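PDB 4R36: putative acyl-[acyl-carrier-protein]--UDP-N-acetylglucosamine O-acyltransferase from Bacteroides fragilis, which probably transfers an acyl chain from acyl carrier protein to the sugar of UDP-N-acetylglucosamine, the first step of lipid A biosynthesis. Local coordinates for residues N126-M131 and A140-G145; N144-G149 and I158-N163; D162-S167 and C176-Y181. One frame throughout, in Å; residues are numbered along the deposited sequence.

Contact 1: N126-M131 and A140-G145; sequences NNNLLM and ALIGNG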
ATOM      1  N   ASN A 126     -13.520  16.433  11.277  1.00 17.10           N
ATOM      2  CA  ASN A 126     -12.535  17.242  11.966  1.00 16.84           C
ATOM      3  C   ASN A 126     -11.582  16.396  12.795  1.00 17.50           C
ATOM      4  O   ASN A 126     -11.973  15.320  13.286  1.00 15.40           O
ATOM      5  CB  ASN A 126     -13.252  18.200  12.890  1.00 17.52           C
ATOM      6  CG  ASN A 126     -14.327  18.992  12.196  1.00 17.95           C
ATOM      7  OD1 ASN A 126     -14.152  19.536  11.066  1.00 18.87           O
ATOM      8  ND2 ASN A 126     -15.456  19.077  12.844  1.00 19.22           N
ATOM      9  N   ASN A 127     -10.350  16.866  12.975  1.00 16.38           N
ATOM     10  CA  ASN A 127      -9.446  16.277  13.984  1.00 17.14           C
ATOM     11  C   ASN A 127      -9.117  14.795  13.641  1.00 16.66           C
ATOM     12  O   ASN A 127      -8.947  13.991  14.551  1.00 15.06           O
ATOM     13  CB  ASN A 127      -9.998  16.377  15.416  1.00 20.76           C
ATOM     14  CG  ASN A 127     -10.458  17.803  15.754  1.00 25.61           C
ATOM     15  OD1 ASN A 127      -9.690  18.678  15.783  1.00 30.86           O
ATOM     16  ND2 ASN A 127     -11.701  17.978  16.030  1.00 35.83           N
ATOM     17  N   ASN A 128      -8.971  14.505  12.361  1.00 15.52           N
ATOM     18  CA  ASN A 128      -8.529  13.199  11.951  1.00 15.95           C
ATOM     19  C   ASN A 128      -7.093  13.176  11.600  1.00 15.89           C
ATOM     20  O   ASN A 128      -6.546  14.171  11.094  1.00 17.12           O
ATOM     21  CB  ASN A 128      -9.345  12.773  10.749  1.00 15.48           C
ATOM     22  CG  ASN A 128     -10.818  12.711  11.061  1.00 15.00           C
ATOM     23  OD1 ASN A 128     -11.294  11.790  11.794  1.00 15.21           O
ATOM     24  ND2 ASN A 128     -11.570  13.646  10.456  1.00 14.74           N
ATOM     25  N   LEU A 129      -6.494  12.008  11.754  1.00 15.18           N
ATOM     26  CA  LEU A 129      -5.179  11.701  11.192  1.00 15.29           C
ATOM     27  C   LEU A 129      -5.304  10.611  10.139  1.00 16.21           C
ATOM     28  O   LEU A 129      -5.677   9.480  10.430  1.00 16.71           O
ATOM     29  CB  LEU A 129      -4.249  11.251  12.281  1.00 16.79           C
ATOM     30  CG  LEU A 129      -2.923  10.656  11.906  1.00 16.69           C
ATOM     31  CD1 LEU A 129      -2.109  11.567  10.981  1.00 17.99           C
ATOM     32  CD2 LEU A 129      -2.111  10.237  13.111  1.00 17.78           C
ATOM     33  N   LEU A 130      -4.988  10.964   8.921  1.00 14.67           N
ATOM     34  CA  LEU A 130      -4.971  10.034   7.802  1.00 15.07           C
ATOM     35  C   LEU A 130      -3.527   9.868   7.437  1.00 15.21           C
ATOM     36  O   LEU A 130      -2.925  10.708   6.831  1.00 14.34           O
ATOM     37  CB  LEU A 130      -5.801  10.525   6.627  1.00 16.03           C
ATOM     38  CG  LEU A 130      -7.312  10.901   6.874  1.00 18.46           C
ATOM     39  CD1 LEU A 130      -7.981  11.161   5.527  1.00 19.61           C
ATOM     40  CD2 LEU A 130      -8.069   9.775   7.579  1.00 19.97           C
ATOM     41  N   MET A 131      -2.991   8.693   7.785  1.00 14.60           N
ATOM     42  CA  MET A 131      -1.593   8.408   7.595  1.00 15.02           C
ATOM     43  C   MET A 131      -1.250   8.186   6.124  1.00 13.20           C
ATOM     44  O   MET A 131      -2.140   8.095   5.273  1.00 15.07           O
ATOM     45  CB  MET A 131      -1.161   7.180   8.423  1.00 15.02           C
ATOM     46  CG  MET A 131      -1.187   7.484   9.901  1.00 17.72           C
ATOM     47  SD  MET A 131      -0.382   6.115  10.784  1.00 20.48           S
ATOM     48  CE  MET A 131      -1.153   6.401  12.319  1.00 23.11           C
ATOM     49  N   ALA A 140     -17.353   8.584   0.190  1.00 15.98           N
ATOM     50  CA  ALA A 140     -17.066   8.111   1.509  1.00 15.06           C
ATOM     51  C   ALA A 140     -17.283   9.210   2.530  1.00 15.39           C
ATOM     52  O   ALA A 140     -17.293  10.413   2.209  1.00 15.13           O
ATOM     53  CB  ALA A 140     -15.632   7.644   1.582  1.00 15.16           C
ATOM     54  N   LEU A 141     -17.559   8.796   3.749  1.00 14.66           N
ATOM     55  CA  LEU A 141     -17.798   9.671   4.869  1.00 14.92           C
ATOM     56  C   LEU A 141     -16.914   9.228   6.055  1.00 16.87           C
ATOM     57  O   LEU A 141     -17.090   8.111   6.535  1.00 17.12           O
ATOM     58  CB  LEU A 141     -19.262   9.623   5.323  1.00 15.22           C
ATOM     59  CG  LEU A 141     -19.534  10.463   6.597  1.00 15.12           C
ATOM     60  CD1 LEU A 141     -19.325  11.943   6.401  1.00 17.15           C
ATOM     61  CD2 LEU A 141     -20.962  10.181   7.127  1.00 16.55           C
ATOM     62  N   ILE A 142     -16.024  10.112   6.500  1.00 15.69           N
ATOM     63  CA  ILE A 142     -15.266   9.952   7.728  1.00 16.53           C
ATOM     64  C   ILE A 142     -15.735  11.000   8.698  1.00 16.36           C
ATOM     65  O   ILE A 142     -15.876  12.177   8.319  1.00 16.51           O
ATOM     66  CB  ILE A 142     -13.751  10.061   7.487  1.00 15.55           C
ATOM     67  CG1 ILE A 142     -13.331   8.960   6.504  1.00 19.93           C
ATOM     68  CG2 ILE A 142     -12.971   9.962   8.761  1.00 16.16           C
ATOM     69  CD1 ILE A 142     -11.826   8.942   6.211  1.00 19.91           C
ATOM     70  N   GLY A 143     -15.974  10.591   9.945  1.00 15.83           N
ATOM     71  CA  GLY A 143     -16.360  11.546  11.015  1.00 17.41           C
ATOM     72  C   GLY A 143     -15.187  12.329  11.602  1.00 17.33           C
ATOM     73  O   GLY A 143     -14.359  12.908  10.838  1.00 16.28           O
ATOM     74  N   ASN A 144     -15.132  12.351  12.935  1.00 17.20           N
ATOM     75  CA  ASN A 144     -14.217  13.195  13.694  1.00 16.67           C
ATOM     76  C   ASN A 144     -13.407  12.383  14.605  1.00 16.29           C
ATOM     77  O   ASN A 144     -13.854  11.328  15.125  1.00 17.04           O
ATOM     78  CB  ASN A 144     -14.988  14.216  14.546  1.00 17.82           C
ATOM     79  CG  ASN A 144     -16.020  14.942  13.746  1.00 19.51           C
ATOM     80  OD1 ASN A 144     -15.729  15.595  12.718  1.00 18.42           O
ATOM     81  ND2 ASN A 144     -17.253  14.868  14.208  1.00 22.25           N
ATOM     82  N   GLY A 145     -12.190  12.836  14.837  1.00 17.06           N
ATOM     83  CA  GLY A 145     -11.375  12.194  15.863  1.00 17.82           C
ATOM     84  C   GLY A 145     -10.819  10.800  15.516  1.00 17.55           C
ATOM     85  O   GLY A 145     -10.406  10.077  16.410  1.00 16.71           O
TER
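The backbone N of Asn126 donates a hydrogen bond to OD1 of Asn144 (2.8 Å), meeting a lone pair in the carbonyl plane. The bond joins two corner turns stacked in successive coils of a left-handed parallel beta-helix. CG of Asn144 stands beside its own backbone N (chi1 -49°), which carries OD1 back to the N-H of Asn126 in the coil before; the amide runs side by side with that of Asn126, the two planes only 11° apart. OD1 of Asn126 is engaged by Asp102 N, one coil further back. In return, Asn126 O takes the N-H of Gly145 (2.9 Å) and is also approached by the CA of Asn144 (3.1 Å). The next carbonyl, Asn127 O, meets the CA of Gly145 at 3.3 Å. Both Asn127 and Gly145 line the pocket that holds a 2-(2-methoxyethoxy)ethanol molecule. Inside the corner, buried Asn128 uses both ends of its amide to bind the following coil: OD1 accepts Cys146 N, while ND2 donates to Gly143 O (2.9 Å), which lies nearly in the amide plane. Beneath this polar layer the hydrophobic core begins, where the branch ends of Leu130 and Ile142 meet, CD2 to CD1 at 4.1 Å.

Contact 2: N144-G149 and I158-N163; sequences NGCIVG and IIIDDN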
ATOM      1  N   ASN A 144     -15.132  12.351  12.935  1.00 17.20           N
ATOM      2  CA  ASN A 144     -14.217  13.195  13.694  1.00 16.67           C
ATOM      3  C   ASN A 144     -13.407  12.383  14.605  1.00 16.29           C
ATOM      4  O   ASN A 144     -13.854  11.328  15.125  1.00 17.04           O
ATOM      5  CB  ASN A 144     -14.988  14.216  14.546  1.00 17.82           C
ATOM      6  CG  ASN A 144     -16.020  14.942  13.746  1.00 19.51           C
ATOM      7  OD1 ASN A 144     -15.729  15.595  12.718  1.00 18.42           O
ATOM      8  ND2 ASN A 144     -17.253  14.868  14.208  1.00 22.25           N
ATOM      9  N   GLY A 145     -12.190  12.836  14.837  1.00 17.06           N
ATOM     10  CA  GLY A 145     -11.375  12.194  15.863  1.00 17.82           C
ATOM     11  C   GLY A 145     -10.819  10.800  15.516  1.00 17.55           C
ATOM     12  O   GLY A 145     -10.406  10.077  16.410  1.00 16.71           O
ATOM     13  N   CYS A 146     -10.775  10.459  14.252  1.00 17.06           N
ATOM     14  CA  CYS A 146     -10.350   9.127  13.764  1.00 16.97           C
ATOM     15  C   CYS A 146      -8.870   9.118  13.449  1.00 16.47           C
ATOM     16  O   CYS A 146      -8.250  10.134  13.114  1.00 16.81           O
ATOM     17  CB  CYS A 146     -11.144   8.718  12.492  1.00 19.20           C
ATOM     18  SG  CYS A 146     -12.918   8.559  12.744  1.00 19.52           S
ATOM     19  N   ILE A 147      -8.278   7.958  13.568  1.00 17.56           N
ATOM     20  CA  ILE A 147      -6.921   7.720  13.114  1.00 16.87           C
ATOM     21  C   ILE A 147      -6.996   6.581  12.129  1.00 16.61           C
ATOM     22  O   ILE A 147      -7.568   5.487  12.469  1.00 16.77           O
ATOM     23  CB  ILE A 147      -6.052   7.297  14.312  1.00 20.01           C
ATOM     24  CG1 ILE A 147      -5.988   8.445  15.361  1.00 23.34           C
ATOM     25  CG2 ILE A 147      -4.687   6.928  13.812  1.00 19.84           C
ATOM     26  CD1 ILE A 147      -5.222   8.081  16.621  1.00 27.48           C
ATOM     27  N   VAL A 148      -6.439   6.781  10.968  1.00 15.19           N
ATOM     28  CA  VAL A 148      -6.475   5.769   9.894  1.00 15.37           C
ATOM     29  C   VAL A 148      -5.034   5.524   9.448  1.00 15.77           C
ATOM     30  O   VAL A 148      -4.306   6.421   8.959  1.00 15.75           O
ATOM     31  CB  VAL A 148      -7.304   6.200   8.725  1.00 16.83           C
ATOM     32  CG1 VAL A 148      -7.372   5.083   7.663  1.00 16.02           C
ATOM     33  CG2 VAL A 148      -8.723   6.583   9.162  1.00 18.49           C
ATOM     34  N   GLY A 149      -4.586   4.295   9.633  1.00 14.35           N
ATOM     35  CA  GLY A 149      -3.189   3.929   9.451  1.00 12.87           C
ATOM     36  C   GLY A 149      -2.750   3.806   7.982  1.00 13.21           C
ATOM     37  O   GLY A 149      -3.564   3.772   7.076  1.00 13.23           O
ATOM     38  N   ILE A 158     -18.410   4.366   1.930  1.00 16.82           N
ATOM     39  CA  ILE A 158     -18.260   3.883   3.281  1.00 16.34           C
ATOM     40  C   ILE A 158     -18.567   4.984   4.288  1.00 16.40           C
ATOM     41  O   ILE A 158     -18.712   6.174   3.941  1.00 15.51           O
ATOM     42  CB  ILE A 158     -16.843   3.320   3.551  1.00 18.07           C
ATOM     43  CG1 ILE A 158     -15.744   4.367   3.399  1.00 16.60           C
ATOM     44  CG2 ILE A 158     -16.598   2.119   2.648  1.00 18.67           C
ATOM     45  CD1 ILE A 158     -15.418   5.267   4.592  1.00 18.14           C
ATOM     46  N   ILE A 159     -18.762   4.566   5.531  1.00 15.04           N
ATOM     47  CA  ILE A 159     -18.979   5.445   6.622  1.00 14.20           C
ATOM     48  C   ILE A 159     -18.105   5.051   7.803  1.00 14.92           C
ATOM     49  O   ILE A 159     -18.103   3.899   8.251  1.00 14.72           O
ATOM     50  CB  ILE A 159     -20.447   5.483   7.072  1.00 16.26           C
ATOM     51  CG1 ILE A 159     -21.340   5.987   5.921  1.00 17.37           C
ATOM     52  CG2 ILE A 159     -20.634   6.336   8.371  1.00 17.16           C
ATOM     53  CD1 ILE A 159     -22.828   5.822   6.289  1.00 19.12           C
ATOM     54  N   ILE A 160     -17.387   6.023   8.354  1.00 15.51           N
ATOM     55  CA  ILE A 160     -16.607   5.804   9.565  1.00 16.13           C
ATOM     56  C   ILE A 160     -17.159   6.795  10.610  1.00 15.90           C
ATOM     57  O   ILE A 160     -17.181   8.014  10.388  1.00 18.43           O
ATOM     58  CB  ILE A 160     -15.098   6.049   9.423  1.00 16.02           C
ATOM     59  CG1 ILE A 160     -14.420   5.433   8.211  1.00 18.40           C
ATOM     60  CG2 ILE A 160     -14.334   5.818  10.753  1.00 15.79           C
ATOM     61  CD1 ILE A 160     -14.380   4.000   8.109  1.00 20.55           C
ATOM     62  N   ASP A 161     -17.600   6.234  11.725  1.00 16.47           N
ATOM     63  CA  ASP A 161     -18.144   7.023  12.849  1.00 16.50           C
ATOM     64  C   ASP A 161     -16.991   7.654  13.652  1.00 17.87           C
ATOM     65  O   ASP A 161     -15.835   7.294  13.494  1.00 20.67           O
ATOM     66  CB  ASP A 161     -19.014   6.176  13.776  1.00 15.43           C
ATOM     67  CG  ASP A 161     -20.303   5.684  13.144  1.00 16.64           C
ATOM     68  OD1 ASP A 161     -20.555   5.804  11.908  1.00 16.75           O
ATOM     69  OD2 ASP A 161     -21.116   5.043  13.889  1.00 17.48           O
ATOM     70  N   ASP A 162     -17.312   8.538  14.574  1.00 17.97           N
ATOM     71  CA  ASP A 162     -16.271   9.215  15.320  1.00 18.54           C
ATOM     72  C   ASP A 162     -15.380   8.325  16.161  1.00 19.38           C
ATOM     73  O   ASP A 162     -15.805   7.314  16.760  1.00 18.79           O
ATOM     74  CB  ASP A 162     -16.919  10.248  16.226  1.00 20.28           C
ATOM     75  CG  ASP A 162     -17.602  11.378  15.435  1.00 22.13           C
ATOM     76  OD1 ASP A 162     -17.518  11.460  14.152  1.00 19.71           O
ATOM     77  OD2 ASP A 162     -18.355  12.153  16.100  1.00 29.82           O
ATOM     78  N   ASN A 163     -14.157   8.751  16.322  1.00 16.32           N
ATOM     79  CA  ASN A 163     -13.218   8.149  17.271  1.00 19.73           C
ATOM     80  C   ASN A 163     -12.708   6.733  16.963  1.00 19.75           C
ATOM     81  O   ASN A 163     -12.299   6.018  17.851  1.00 18.86           O
ATOM     82  CB  ASN A 163     -13.723   8.222  18.725  1.00 22.90           C
ATOM     83  CG  ASN A 163     -14.268   9.577  19.093  1.00 24.11           C
ATOM     84  OD1 ASN A 163     -15.428   9.729  19.437  1.00 27.89           O
ATOM     85  ND2 ASN A 163     -13.443  10.556  18.944  1.00 22.76           N
TER
HETATM   86  O   HOH W   1     -10.665  10.651  18.959  1.00 27.78           O
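Asn144 and Asp162 occupy equivalent corners in adjacent coils of the left-handed beta-helix, and hydrogen bonds between them dominate this contact. The backbone N of Asn144 donates to Asp162 OD1 (2.8 Å), coming in from above the carboxylate, 53° out of its plane. The Asn144 side chain runs alongside that of Asp162 and points the same way, with amide and carboxylate turned 47° against each other. ND2 of Asn144 adds a weak bond to Asp162 OD2 (3.5 Å), while its OD1 faces the other way, to Asn126 N of the coil before. One carboxylate thus takes the main-chain N-H firmly and the amide only weakly. Going the other way, Asn144 O accepts the N-H of Asn163 at 2.9 Å.

A water adds to the polar contacts at the outer side of the turn. It donates to Gly145 O (2.6 Å) and accepts from Asn163 ND2 (2.8 Å), so it bridges the two corners just where their residues take up left-handed backbone conformations.

Packing lies on the inner side. Cys146 has its sulfur beside its own backbone N (chi1 -62°), directed at the next coil. There SG of Cys146 packs against CG2 of Ile160 at 3.7 Å. Cys146 SG also lies 3.3 Å from Asp161 O.

Contact 3: D162-S167 and C176-Y181; sequences DNAIIS and CRVGGY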
ATOM      1  N   ASP A 162     -17.312   8.538  14.574  1.00 17.97           N
ATOM      2  CA  ASP A 162     -16.271   9.215  15.320  1.00 18.54           C
ATOM      3  C   ASP A 162     -15.380   8.325  16.161  1.00 19.38           C
ATOM      4  O   ASP A 162     -15.805   7.314  16.760  1.00 18.79           O
ATOM      5  CB  ASP A 162     -16.919  10.248  16.226  1.00 20.28           C
ATOM      6  CG  ASP A 162     -17.602  11.378  15.435  1.00 22.13           C
ATOM      7  OD1 ASP A 162     -17.518  11.460  14.152  1.00 19.71           O
ATOM      8  OD2 ASP A 162     -18.355  12.153  16.100  1.00 29.82           O
ATOM      9  N   ASN A 163     -14.157   8.751  16.322  1.00 16.32           N
ATOM     10  CA  ASN A 163     -13.218   8.149  17.271  1.00 19.73           C
ATOM     11  C   ASN A 163     -12.708   6.733  16.963  1.00 19.75           C
ATOM     12  O   ASN A 163     -12.299   6.018  17.851  1.00 18.86           O
ATOM     13  CB  ASN A 163     -13.723   8.222  18.725  1.00 22.90           C
ATOM     14  CG  ASN A 163     -14.268   9.577  19.093  1.00 24.11           C
ATOM     15  OD1 ASN A 163     -15.428   9.729  19.437  1.00 27.89           O
ATOM     16  ND2 ASN A 163     -13.443  10.556  18.944  1.00 22.76           N
ATOM     17  N   ALA A 164     -12.715   6.333  15.710  1.00 16.92           N
ATOM     18  CA  ALA A 164     -12.297   5.015  15.347  1.00 18.19           C
ATOM     19  C   ALA A 164     -10.789   5.033  15.159  1.00 19.93           C
ATOM     20  O   ALA A 164     -10.228   6.062  14.826  1.00 18.64           O
ATOM     21  CB  ALA A 164     -12.973   4.604  14.022  1.00 20.72           C
ATOM     22  N   ILE A 165     -10.154   3.913  15.434  1.00 16.99           N
ATOM     23  CA  ILE A 165      -8.764   3.706  15.157  1.00 18.61           C
ATOM     24  C   ILE A 165      -8.606   2.535  14.216  1.00 18.58           C
ATOM     25  O   ILE A 165      -8.972   1.416  14.538  1.00 20.82           O
ATOM     26  CB  ILE A 165      -7.918   3.492  16.411  1.00 21.62           C
ATOM     27  CG1 ILE A 165      -8.018   4.747  17.279  1.00 25.07           C
ATOM     28  CG2 ILE A 165      -6.471   3.226  16.014  1.00 23.19           C
ATOM     29  CD1 ILE A 165      -7.237   4.662  18.557  1.00 31.79           C
ATOM     30  N   ILE A 166      -8.065   2.786  13.032  1.00 17.09           N
ATOM     31  CA  ILE A 166      -7.882   1.754  12.005  1.00 16.46           C
ATOM     32  C   ILE A 166      -6.400   1.671  11.742  1.00 17.32           C
ATOM     33  O   ILE A 166      -5.745   2.723  11.539  1.00 15.76           O
ATOM     34  CB  ILE A 166      -8.672   2.108  10.744  1.00 16.55           C
ATOM     35  CG1 ILE A 166     -10.128   2.336  11.136  1.00 18.91           C
ATOM     36  CG2 ILE A 166      -8.503   1.053   9.673  1.00 17.11           C
ATOM     37  CD1 ILE A 166     -11.010   2.781   9.999  1.00 21.38           C
ATOM     38  N   SER A 167      -5.831   0.467  11.786  1.00 16.47           N
ATOM     39  CA  SER A 167      -4.408   0.325  11.563  1.00 16.88           C
ATOM     40  C   SER A 167      -4.104   0.332  10.063  1.00 15.77           C
ATOM     41  O   SER A 167      -4.908   0.767   9.250  1.00 16.01           O
ATOM     42  CB  SER A 167      -3.775  -0.924  12.212  1.00 21.17           C
ATOM     43  OG  SER A 167      -4.251  -1.137  13.499  1.00 24.30           O
ATOM     44  N   CYS A 176     -19.583  -0.270   3.487  1.00 14.86           N
ATOM     45  CA  CYS A 176     -19.469  -0.688   4.901  1.00 14.09           C
ATOM     46  C   CYS A 176     -19.435   0.478   5.860  1.00 14.39           C
ATOM     47  O   CYS A 176     -19.133   1.625   5.482  1.00 15.41           O
ATOM     48  CB  CYS A 176     -18.232  -1.563   5.096  1.00 15.28           C
ATOM     49  SG  CYS A 176     -18.545  -3.161   4.260  1.00 21.04           S
ATOM     50  N   ARG A 177     -19.727   0.190   7.120  1.00 14.04           N
ATOM     51  CA  ARG A 177     -19.707   1.169   8.163  1.00 14.78           C
ATOM     52  C   ARG A 177     -18.937   0.647   9.370  1.00 15.60           C
ATOM     53  O   ARG A 177     -19.051  -0.537   9.744  1.00 16.30           O
ATOM     54  CB  ARG A 177     -21.167   1.511   8.597  1.00 15.12           C
ATOM     55  CG  ARG A 177     -21.167   2.562   9.662  1.00 16.54           C
ATOM     56  CD  ARG A 177     -22.576   3.081   9.917  1.00 19.93           C
ATOM     57  NE  ARG A 177     -22.658   4.003  11.027  1.00 18.90           N
ATOM     58  CZ  ARG A 177     -23.767   4.305  11.668  1.00 22.02           C
ATOM     59  NH1 ARG A 177     -24.971   3.794  11.260  1.00 22.21           N
ATOM     60  NH2 ARG A 177     -23.673   5.124  12.719  1.00 21.06           N
ATOM     61  N   VAL A 178     -18.106   1.527   9.945  1.00 15.39           N
ATOM     62  CA  VAL A 178     -17.338   1.287  11.155  1.00 15.99           C
ATOM     63  C   VAL A 178     -17.844   2.199  12.282  1.00 16.90           C
ATOM     64  O   VAL A 178     -17.887   3.444  12.168  1.00 16.13           O
ATOM     65  CB  VAL A 178     -15.823   1.565  10.923  1.00 16.70           C
ATOM     66  CG1 VAL A 178     -15.001   1.441  12.187  1.00 17.17           C
ATOM     67  CG2 VAL A 178     -15.281   0.648   9.828  1.00 17.65           C
ATOM     68  N   GLY A 179     -18.178   1.584  13.410  1.00 16.96           N
ATOM     69  CA  GLY A 179     -18.709   2.289  14.583  1.00 15.19           C
ATOM     70  C   GLY A 179     -17.626   2.965  15.348  1.00 15.86           C
ATOM     71  O   GLY A 179     -16.409   2.734  15.143  1.00 14.45           O
ATOM     72  N   GLY A 180     -18.054   3.892  16.213  1.00 16.19           N
ATOM     73  CA  GLY A 180     -17.100   4.587  17.044  1.00 16.41           C
ATOM     74  C   GLY A 180     -16.288   3.729  17.946  1.00 17.89           C
ATOM     75  O   GLY A 180     -16.768   2.677  18.397  1.00 16.91           O
ATOM     76  N   TYR A 181     -15.072   4.179  18.239  1.00 16.61           N
ATOM     77  CA  TYR A 181     -14.169   3.578  19.251  1.00 19.25           C
ATOM     78  C   TYR A 181     -13.687   2.127  18.940  1.00 21.66           C
ATOM     79  O   TYR A 181     -13.241   1.410  19.790  1.00 20.84           O
ATOM     80  CB  TYR A 181     -14.812   3.628  20.638  1.00 21.60           C
ATOM     81  CG  TYR A 181     -15.000   5.013  21.121  1.00 23.02           C
ATOM     82  CD1 TYR A 181     -13.923   5.718  21.670  1.00 29.74           C
ATOM     83  CD2 TYR A 181     -16.210   5.630  21.024  1.00 28.17           C
ATOM     84  CE1 TYR A 181     -14.109   7.008  22.113  1.00 36.24           C
ATOM     85  CE2 TYR A 181     -16.377   6.953  21.451  1.00 31.78           C
ATOM     86  CZ  TYR A 181     -15.316   7.611  22.009  1.00 36.80           C
ATOM     87  OH  TYR A 181     -15.355   8.933  22.462  1.00 53.05           O
TER
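CB of Asn163 sits over one face of the Tyr181 ring, 3.7 Å from the centroid and 15° off the ring normal, a CH-pi arrangement at a corner between successive coils of the left-handed beta-helix. The two side chains run alongside each other and point the same way, with the Asn163 amide inclined 34° to the ring. Because the CG of Tyr181 stands beside its backbone N (chi1 -65°), the ring lies back over the preceding coil and its outer end comes close to the amide oxygen.

Main-chain bonding is thinner. Tyr181 N makes a weak hydrogen bond to Asn163 O (3.3 Å), and the CA of Tyr181 approaches the same oxygen at 3.4 Å. Asp162 O meets the CA of Gly180 at 3.0 Å. Gly180 stands where Asp162 and Asn144 stand in the two coils before, so no side-chain acceptor reaches back from this position to the N-H of Asp162.

The apolar part is small: the CB of Ala164 touches the CG1 of Val178 at 4.2 Å. Close to the CB of Ala164 lies Gly179 O, buried here without a polar partner.

Beyond the corner, Val178 continues into the core against Ile160, Ile184 and Phe190 of neighbouring strands. Tyr181 packs edge-to-face with Phe220, and its O accepts from ND2 of Asn211, a residue seen to bind UDP-N-acetylglucosamine. Helix 257-267 reaches the turn through Tyr261, whose OH is hydrogen-bonded to Gly180 N.

Overall arrangement
The three contacts follow one another along the chain and up the axis of the beta-helix. Neighbouring centres are about 5 Å apart, and those of contacts 1 and 3 about 10 Å. Each joins a corner to its equivalent one coil later, and adjacent contacts share a corner: Asn144 and Gly145 for contacts 1 and 2, Asp162 and Asn163 for contacts 2 and 3. Strands 141-142, 159-160 and 177-178 belong to one parallel sheet; 129-130, 147-148 and 165-166 belong to another. The stacked corners, where one face of the prism passes into the next, tie successive coils together along the axis, passing from asparagine-rich turns to an aromatic one near the C-terminal helices.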